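Local coordinates for protein aminoglycoside N(3)-acetyltransferase, AAC(3)-IVa (Escherichia coli, PDB 6MN3) that probably confers resistance to 2-deoxystreptamine antibiotics such as gentamicin and apramycin by transferring an acetyl group from acetyl-CoA to their 3-amino group, at residues Thr90-Arg93 with Lys98-Ala101; Gly110-Gln115 with His136-Gln141; Arg200-Lys203 with Leu207-Glu210. All coordinates share one frame; numbering follows the deposited sequence.

Contact 1. Residues Thr90-Arg93 with Lys98-Ala101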
# COMPACT_ATOMS: atom_id res chain seq x y z
N THR A 90 13.65 -0.96 4.00
CA THR A 90 14.65 -2.01 3.90
C THR A 90 14.52 -2.82 2.63
O THR A 90 15.53 -3.28 2.09
CB THR A 90 14.55 -2.95 5.11
OG1 THR A 90 14.29 -2.18 6.29
CG2 THR A 90 15.85 -3.75 5.29
N PHE A 91 13.29 -2.98 2.12
CA PHE A 91 13.05 -3.87 0.99
C PHE A 91 13.74 -3.39 -0.27
O PHE A 91 14.36 -4.18 -0.99
CB PHE A 91 11.54 -3.99 0.78
CG PHE A 91 11.15 -4.81 -0.42
CD1 PHE A 91 11.64 -6.09 -0.60
CD2 PHE A 91 10.27 -4.30 -1.36
CE1 PHE A 91 11.28 -6.84 -1.70
CE2 PHE A 91 9.89 -5.04 -2.46
CZ PHE A 91 10.40 -6.31 -2.63
N TRP A 92 13.67 -2.09 -0.56
CA TRP A 92 14.14 -1.59 -1.85
C TRP A 92 15.66 -1.58 -1.97
O TRP A 92 16.18 -1.47 -3.09
CB TRP A 92 13.60 -0.18 -2.10
CG TRP A 92 14.25 0.88 -1.27
CD1 TRP A 92 13.85 1.32 -0.04
CD2 TRP A 92 15.41 1.64 -1.61
NE1 TRP A 92 14.70 2.31 0.40
CE2 TRP A 92 15.66 2.52 -0.54
CE3 TRP A 92 16.27 1.66 -2.72
CZ2 TRP A 92 16.74 3.41 -0.55
CZ3 TRP A 92 17.34 2.54 -2.72
CH2 TRP A 92 17.56 3.41 -1.64
N ARG A 93 16.39 -1.69 -0.86
CA ARG A 93 17.84 -1.66 -0.89
C ARG A 93 18.46 -3.02 -1.16
O ARG A 93 19.67 -3.09 -1.40
CB ARG A 93 18.39 -1.12 0.44
CG ARG A 93 17.73 0.16 0.91
CD ARG A 93 18.27 0.58 2.27
NE ARG A 93 17.52 1.70 2.83
CZ ARG A 93 17.85 2.97 2.68
NH1 ARG A 93 18.94 3.30 1.99
NH2 ARG A 93 17.11 3.92 3.23
N LYS A 98 13.33 -4.05 -7.88
CA LYS A 98 13.19 -2.87 -8.72
C LYS A 98 12.43 -1.78 -7.98
O LYS A 98 11.78 -2.03 -6.96
CB LYS A 98 12.49 -3.23 -10.04
CG LYS A 98 12.81 -4.61 -10.58
CD LYS A 98 14.30 -4.79 -10.86
CE LYS A 98 14.61 -6.23 -11.28
NZ LYS A 98 16.07 -6.53 -11.24
N ARG A 99 12.52 -0.57 -8.50
CA ARG A 99 11.92 0.59 -7.86
C ARG A 99 11.51 1.59 -8.93
O ARG A 99 12.22 1.78 -9.92
CB ARG A 99 12.89 1.23 -6.87
CG ARG A 99 12.23 2.02 -5.76
CD ARG A 99 13.28 2.64 -4.86
NE ARG A 99 12.68 3.34 -3.72
CZ ARG A 99 13.34 4.17 -2.93
NH1 ARG A 99 14.63 4.42 -3.14
NH2 ARG A 99 12.72 4.77 -1.92
N SER A 100 10.35 2.21 -8.74
CA SER A 100 9.85 3.18 -9.70
C SER A 100 10.74 4.42 -9.72
O SER A 100 11.39 4.76 -8.73
CB SER A 100 8.41 3.56 -9.39
OG SER A 100 7.57 2.42 -9.33
N ALA A 101 10.75 5.10 -10.86
CA ALA A 101 11.60 6.28 -11.06
C ALA A 101 10.80 7.57 -10.96
O ALA A 101 10.92 8.47 -11.79
CB ALA A 101 12.32 6.19 -12.40
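R99 lays its guanidinium flat on the indole of W92 in a cation-pi stack, and these two residues are the only pair with atoms within 4.5 Å of each other across 90-93 and 98-101. The two planes lie 22° apart. R99 CZ sits 3.6 Å from the centroid of the five-membered ring of W92, close to the ring normal, while R99 NH1 reaches out over the six-membered ring and comes to 3.2 Å from W92 CE3. The indole is turned across the path of the arginine because W92 CG stands between its own backbone N and carbonyl carbon (chi1 73°). R99 runs extended from CG to NE, and its CD passes 4.0 Å from W92 CB.

Aliphatic packing covers the other side of the ring: R93 CG, from the next residue along, lies over the opposite face.

Hydrogen bonds fix both partners from outside the pair. W92 NE1 bonds to D89 OD1; R99 NE bonds to S64 OG and R99 NH1 to S78 O. With NE and NH1 bonded to these oxygens, the guanidinium can offer its face to the indole, whose pi electrons would be expected to stabilise the positive charge of this partly buried arginine.

Contact 2. Residues Gly110-Gln115 with His136-Gln141; sequences GPQAEQ and HELDGQ
L138 presses its two methyl groups against the side chains of Q112 and Q115, which meet it from the opposite direction. CD1 takes the aliphatic part of Q112, with L138 CD1 3.6 Å from Q112 CG, and also touches the amide of Q115, L138 CD1 to Q115 NE2 being 3.4 Å. L138 CD2 lies against the other amide, 3.6 Å from Q112 CD.

The glutamines differ in shape. Q112, at the N-cap position of helix 113-117, bends at chi2 (80°), which folds its amide back toward Q115. Q115 instead stretches out beyond CG and brings its amide alongside L138 CD1, towards E137. A weak hydrogen bond from Q112 NE2 to Q115 OE1, 2.8 Å long but bent to 127° at the hydrogen, links the two amides beside the leucine methyls. The extended E137 brings its OE2 to 3.2 Å from Q115 NE2, with carboxylate and amide planes 62° apart.

This surface contact joins the start of helix 113-117 to the end of helix 131-137. There D139, with positive phi, is the C' residue of a Schellman motif, and the chain then enters strand 141-145. R224 of helix 223-236 bonds to the carbonyl oxygens of H136 and E137, while T59, on strand 59-63, receives the backbone N-H of Q112.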
# COMPACT_ATOMS: atom_id res chain seq x y z
N GLY A 110 10.68 -10.06 -7.93
CA GLY A 110 10.04 -11.25 -8.43
C GLY A 110 9.90 -11.22 -9.94
O GLY A 110 10.27 -10.24 -10.59
N PRO A 111 9.37 -12.30 -10.52
CA PRO A 111 9.24 -12.35 -11.99
C PRO A 111 8.31 -11.30 -12.56
O PRO A 111 8.30 -11.12 -13.79
CB PRO A 111 8.70 -13.77 -12.25
CG PRO A 111 8.96 -14.53 -10.98
CD PRO A 111 8.88 -13.53 -9.88
N GLN A 112 7.54 -10.60 -11.73
CA GLN A 112 6.59 -9.60 -12.19
C GLN A 112 6.98 -8.18 -11.79
O GLN A 112 6.19 -7.25 -11.99
CB GLN A 112 5.19 -9.93 -11.66
CG GLN A 112 4.07 -9.61 -12.61
CD GLN A 112 3.89 -10.67 -13.67
OE1 GLN A 112 3.77 -11.86 -13.36
NE2 GLN A 112 3.87 -10.25 -14.94
N ALA A 113 8.18 -8.00 -11.23
CA ALA A 113 8.57 -6.69 -10.70
C ALA A 113 8.64 -5.64 -11.80
O ALA A 113 8.22 -4.50 -11.60
CB ALA A 113 9.91 -6.81 -9.98
N GLU A 114 9.18 -6.01 -12.96
CA GLU A 114 9.32 -5.07 -14.06
C GLU A 114 7.97 -4.53 -14.50
O GLU A 114 7.84 -3.33 -14.81
CB GLU A 114 10.05 -5.75 -15.23
CG GLU A 114 9.33 -6.95 -15.88
CD GLU A 114 8.95 -8.06 -14.90
OE1 GLU A 114 9.57 -8.17 -13.82
OE2 GLU A 114 7.99 -8.81 -15.21
N GLN A 115 6.94 -5.38 -14.54
CA GLN A 115 5.64 -4.94 -15.05
C GLN A 115 4.94 -4.01 -14.06
O GLN A 115 4.24 -3.08 -14.47
CB GLN A 115 4.77 -6.16 -15.36
CG GLN A 115 3.63 -5.89 -16.32
CD GLN A 115 2.52 -6.92 -16.18
OE1 GLN A 115 2.76 -8.12 -16.30
NE2 GLN A 115 1.31 -6.45 -15.91
N HIS A 136 -3.43 -4.69 -9.31
CA HIS A 136 -4.84 -5.01 -9.46
C HIS A 136 -5.09 -5.79 -10.75
O HIS A 136 -5.88 -6.75 -10.76
CB HIS A 136 -5.67 -3.73 -9.43
CG HIS A 136 -7.13 -3.94 -9.71
ND1 HIS A 136 -7.67 -3.84 -10.97
CD2 HIS A 136 -8.16 -4.23 -8.88
CE1 HIS A 136 -8.97 -4.07 -10.91
NE2 HIS A 136 -9.29 -4.31 -9.65
N GLU A 137 -4.43 -5.40 -11.84
CA GLU A 137 -4.64 -6.10 -13.11
C GLU A 137 -3.98 -7.47 -13.14
O GLU A 137 -4.35 -8.30 -13.97
CB GLU A 137 -4.15 -5.23 -14.27
CG GLU A 137 -2.79 -5.62 -14.84
CD GLU A 137 -2.42 -4.80 -16.06
OE1 GLU A 137 -3.34 -4.39 -16.81
OE2 GLU A 137 -1.21 -4.57 -16.28
N LEU A 138 -3.03 -7.73 -12.24
CA LEU A 138 -2.39 -9.03 -12.14
C LEU A 138 -3.03 -9.90 -11.05
O LEU A 138 -2.44 -10.91 -10.66
CB LEU A 138 -0.89 -8.87 -11.88
CG LEU A 138 -0.06 -8.49 -13.10
CD1 LEU A 138 1.12 -7.63 -12.70
CD2 LEU A 138 0.42 -9.73 -13.84
N ASP A 139 -4.21 -9.52 -10.57
CA ASP A 139 -4.96 -10.29 -9.57
C ASP A 139 -4.16 -10.45 -8.27
O ASP A 139 -4.18 -11.51 -7.63
CB ASP A 139 -5.37 -11.66 -10.12
CG ASP A 139 -6.63 -12.19 -9.46
OD1 ASP A 139 -7.31 -11.42 -8.76
OD2 ASP A 139 -6.93 -13.39 -9.64
N GLY A 140 -3.47 -9.39 -7.88
CA GLY A 140 -2.63 -9.46 -6.70
C GLY A 140 -3.42 -9.50 -5.41
O GLY A 140 -4.62 -9.24 -5.35
N GLN A 141 -2.70 -9.84 -4.34
CA GLN A 141 -3.22 -9.81 -2.98
C GLN A 141 -2.63 -8.62 -2.24
O GLN A 141 -1.47 -8.25 -2.46
CB GLN A 141 -2.90 -11.10 -2.23
CG GLN A 141 -3.69 -12.32 -2.67
CD GLN A 141 -3.28 -13.57 -1.93
OE1 GLN A 141 -2.12 -13.99 -1.99
NE2 GLN A 141 -4.22 -14.18 -1.22

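Contact 3. Residues Arg200-Lys203 with Leu207-Glu210; sequences RWLK and LQKE
L207 N donates to L202 O at 2.9 Å, with 159° at the hydrogen and the donor standing 28° from the carbonyl plane, and so ties a tight helix-to-strand turn in which helix 197-204 hands the chain to edge strand 208-213 of the mixed seven-stranded sheet. Side chains add a second polar group. E210 OE2 accepts a short bond from Q208 NE2, 2.6 Å long, through its anti lone pair and nearly in the plane of the amide. Q208 reaches it on an extended chain, and its other bonds, NE2 to D199 OD1 and OE1 to H149 NE2, fix the rotation of the amide.

The same carboxylate oxygen forms a salt bridge with K203. The bridge is long, K203 NZ to E210 OE2 being 3.3 Å, and weak as a hydrogen bond. A water reinforces it, accepting from K203 NZ and donating to E210 OE1, so that both carboxylate oxygens are linked to the ammonium group. The side chains cross at about a right angle. With chi1 and chi2 both near anti, K203 CD comes to 3.2 Å from E210 OE2; the bend at chi3 (44°) then directs CE and NZ across the acid. E210 OE2 therefore serves a lysine and a glutamine at once, and the nearby positive charge would be expected to hold the acid ionised.

Outward from these bonds the contact is apolar. L202 CD2 lies 4.2 Å from L207 CB. T229 of helix 223-236 touches both leucines, and I221 of the adjacent strand 216-222 packs against L202 and Q208. These last two also meet each other directly, L202 CB lying 4.0 Å from Q208 CB.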
# COMPACT_ATOMS: atom_id res chain seq x y z
N ARG A 200 -15.33 -3.39 7.54
CA ARG A 200 -16.62 -4.07 7.71
C ARG A 200 -17.21 -4.49 6.37
O ARG A 200 -17.80 -5.57 6.26
CB ARG A 200 -17.59 -3.17 8.46
CG ARG A 200 -18.91 -3.85 8.80
CD ARG A 200 -20.00 -2.84 9.11
NE ARG A 200 -19.78 -2.18 10.39
CZ ARG A 200 -20.04 -0.89 10.62
NH1 ARG A 200 -20.52 -0.13 9.65
NH2 ARG A 200 -19.81 -0.37 11.81
N TRP A 201 -17.05 -3.66 5.34
CA TRP A 201 -17.54 -4.03 4.01
C TRP A 201 -16.94 -5.35 3.56
O TRP A 201 -17.66 -6.24 3.09
CB TRP A 201 -17.20 -2.93 3.00
CG TRP A 201 -17.78 -1.59 3.30
CD1 TRP A 201 -18.83 -1.31 4.13
CD2 TRP A 201 -17.35 -0.33 2.76
NE1 TRP A 201 -19.07 0.04 4.15
CE2 TRP A 201 -18.18 0.66 3.31
CE3 TRP A 201 -16.34 0.05 1.87
CZ2 TRP A 201 -18.03 2.01 3.00
CZ3 TRP A 201 -16.20 1.39 1.56
CH2 TRP A 201 -17.04 2.35 2.13
N LEU A 202 -15.62 -5.50 3.70
CA LEU A 202 -14.93 -6.67 3.18
C LEU A 202 -15.11 -7.89 4.07
O LEU A 202 -15.39 -8.99 3.58
CB LEU A 202 -13.44 -6.36 3.00
CG LEU A 202 -13.12 -5.28 1.96
CD1 LEU A 202 -11.77 -4.64 2.24
CD2 LEU A 202 -13.17 -5.86 0.55
N LYS A 203 -14.95 -7.72 5.38
CA LYS A 203 -15.03 -8.86 6.29
C LYS A 203 -16.43 -9.48 6.28
O LYS A 203 -16.58 -10.70 6.36
CB LYS A 203 -14.63 -8.45 7.70
CG LYS A 203 -15.01 -9.44 8.79
CD LYS A 203 -14.30 -9.13 10.09
CE LYS A 203 -14.33 -7.64 10.40
NZ LYS A 203 -13.49 -7.30 11.58
N LEU A 207 -14.63 -11.45 2.31
CA LEU A 207 -13.58 -11.14 1.35
C LEU A 207 -12.26 -10.77 2.01
O LEU A 207 -11.27 -10.52 1.31
CB LEU A 207 -14.02 -9.99 0.44
CG LEU A 207 -15.35 -10.17 -0.29
CD1 LEU A 207 -15.67 -8.92 -1.11
CD2 LEU A 207 -15.31 -11.40 -1.18
N GLN A 208 -12.21 -10.72 3.34
CA GLN A 208 -11.01 -10.35 4.07
C GLN A 208 -10.62 -11.50 4.99
O GLN A 208 -11.40 -11.90 5.86
CB GLN A 208 -11.23 -9.06 4.87
CG GLN A 208 -10.10 -8.71 5.82
CD GLN A 208 -10.29 -7.37 6.49
OE1 GLN A 208 -9.98 -6.32 5.91
NE2 GLN A 208 -10.81 -7.38 7.71
N LYS A 209 -9.42 -12.03 4.79
CA LYS A 209 -8.86 -13.04 5.67
C LYS A 209 -8.09 -12.35 6.79
O LYS A 209 -7.38 -11.37 6.57
CB LYS A 209 -7.94 -13.99 4.90
CG LYS A 209 -8.66 -15.20 4.34
CD LYS A 209 -8.23 -15.49 2.91
CE LYS A 209 -9.04 -16.64 2.33
NZ LYS A 209 -8.65 -16.93 0.92
N GLU A 210 -8.25 -12.86 8.01
CA GLU A 210 -7.64 -12.26 9.18
C GLU A 210 -6.90 -13.32 9.98
O GLU A 210 -7.33 -14.47 10.05
CB GLU A 210 -8.69 -11.58 10.07
CG GLU A 210 -9.47 -10.48 9.38
CD GLU A 210 -10.51 -9.86 10.28
OE1 GLU A 210 -10.74 -10.38 11.39
OE2 GLU A 210 -11.11 -8.83 9.88
O HOH W 1 -12.85 -9.50 13.38

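How the contacts relate
The three contacts follow one another along the chain without overlapping. Contacts 1 and 2 are neighbours, their centres 15 Å apart, and they touch where K98 CG of contact 1 packs on A113 CB of contact 2 at 3.7 Å. Contact 3 stands apart: its centre is about 29 Å from that of contact 1, on the opposite side of the chain's centre, and about 22 Å from that of contact 2. Contacts 1 and 3 nevertheless reach the same mixed sheet at its two outermost strands, 98-99 and 208-213. All three lie away from the zinc ion, which is bound by C191, H243, C249 and C252.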